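Local atomic coordinates of ferripyochelin binding protein (Salmonella enterica subsp. enterica serovar Typhimurium, PDB entry 3R3R), a protein that binds zinc and is a homologue of the gamma-class carbonic anhydrases, although its physiological reaction is not established. Residues S113-L116 with D117-I121. Residues are numbered along the deposited sequence; the frame is centred on the assembly and turned at random. Where two conformers were deposited one is given.
Sequences SIVL and DGAII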
# COMPACT_ATOMS: atom_id res chain seq x y z
N SER A 113 3.22 -2.68 10.71
CA SER A 113 1.88 -3.24 10.88
C SER A 113 1.56 -4.33 9.86
O SER A 113 2.25 -4.48 8.86
CB SER A 113 0.83 -2.13 10.76
OG SER A 113 0.94 -1.19 11.81
N ILE A 114 0.50 -5.08 10.16
CA ILE A 114 -0.00 -6.16 9.32
C ILE A 114 -1.50 -5.91 9.11
O ILE A 114 -2.22 -5.71 10.09
CB ILE A 114 0.19 -7.53 10.00
CG1 ILE A 114 1.67 -7.79 10.30
CG2 ILE A 114 -0.46 -8.64 9.14
CD1 ILE A 114 1.92 -8.98 11.22
N VAL A 115 -1.96 -5.95 7.86
CA VAL A 115 -3.38 -5.79 7.54
C VAL A 115 -3.79 -6.97 6.68
O VAL A 115 -3.19 -7.20 5.63
CB VAL A 115 -3.67 -4.45 6.80
CG1 VAL A 115 -5.18 -4.30 6.58
CG2 VAL A 115 -3.09 -3.26 7.56
N LEU A 116 -4.80 -7.73 7.14
CA LEU A 116 -5.11 -9.02 6.53
C LEU A 116 -6.32 -9.03 5.60
O LEU A 116 -7.01 -8.02 5.42
CB LEU A 116 -5.25 -10.07 7.64
CG LEU A 116 -4.01 -10.26 8.52
CD1 LEU A 116 -4.34 -11.25 9.64
CD2 LEU A 116 -2.80 -10.74 7.68
N ASP A 117 -6.58 -10.19 5.02
CA ASP A 117 -7.53 -10.24 3.92
C ASP A 117 -8.94 -9.84 4.30
O ASP A 117 -9.47 -10.21 5.36
CB ASP A 117 -7.54 -11.63 3.30
CG ASP A 117 -6.17 -12.09 2.98
OD1 ASP A 117 -5.45 -12.40 3.93
OD2 ASP A 117 -5.78 -12.09 1.79
N GLY A 118 -9.56 -9.08 3.40
CA GLY A 118 -10.92 -8.65 3.60
C GLY A 118 -11.08 -7.51 4.58
O GLY A 118 -12.18 -7.00 4.77
N ALA A 119 -10.00 -7.09 5.24
CA ALA A 119 -10.11 -5.91 6.09
C ALA A 119 -10.46 -4.71 5.21
O ALA A 119 -10.06 -4.64 4.04
CB ALA A 119 -8.81 -5.66 6.86
N ILE A 120 -11.21 -3.77 5.78
CA ILE A 120 -11.61 -2.56 5.08
C ILE A 120 -11.27 -1.38 5.97
O ILE A 120 -11.83 -1.24 7.05
CB ILE A 120 -13.12 -2.56 4.77
CG1 ILE A 120 -13.47 -3.74 3.86
CG2 ILE A 120 -13.51 -1.25 4.13
CD1 ILE A 120 -14.95 -3.98 3.71
N ILE A 121 -10.32 -0.56 5.53
CA ILE A 121 -9.93 0.62 6.28
C ILE A 121 -10.56 1.81 5.58
O ILE A 121 -10.28 2.06 4.41
CB ILE A 121 -8.41 0.77 6.36
CG1 ILE A 121 -7.76 -0.49 6.94
CG2 ILE A 121 -8.08 2.00 7.22
CD1 ILE A 121 -6.25 -0.44 7.01
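One corner of a left-handed parallel beta-helix is made where L116 and A119 close a type II beta turn, swinging the chain from strand 114-115 into strand 120-121 on the next face of the prism. The turn is pinned by a single backbone hydrogen bond, A119 N to L116 O at 3.1 Å, with an N-H...O angle of 159°; the donor is tilted out of the carbonyl plane. G118 holds the third position of the turn with a positive phi of 77°, which a residue without a beta carbon adopts easily. Inside the corner, V115, A119 and I121 meet through apolar side chains alone. The methyl of A119 points inward, its CB 3.9 Å from V115 CG1, and is compact enough to fit close under the turn. V115 CG1 stands anti to the backbone N (chi1 -176°), and from there it also meets I121 CD1 at 4.0 Å, the two side chains reaching tip to tip inside the corner. The extended chain of I121 carries CD1 to this meeting point. The side chain of D117 leaves the backbone away from strand 114-115, and its OD2 is hydrogen-bonded to H99 ND1 and to T72 OG1. Since H99 is a zinc ligand, D117 is a second-shell residue, and the bond to ND1 is consistent with its holding the orientation of that imidazole. Within the coil stack, V115 packs on L98 of strand 97-99 and V133 of strand 132-133, A119 also touches V133, and I121 touches I127 of strand 125-127.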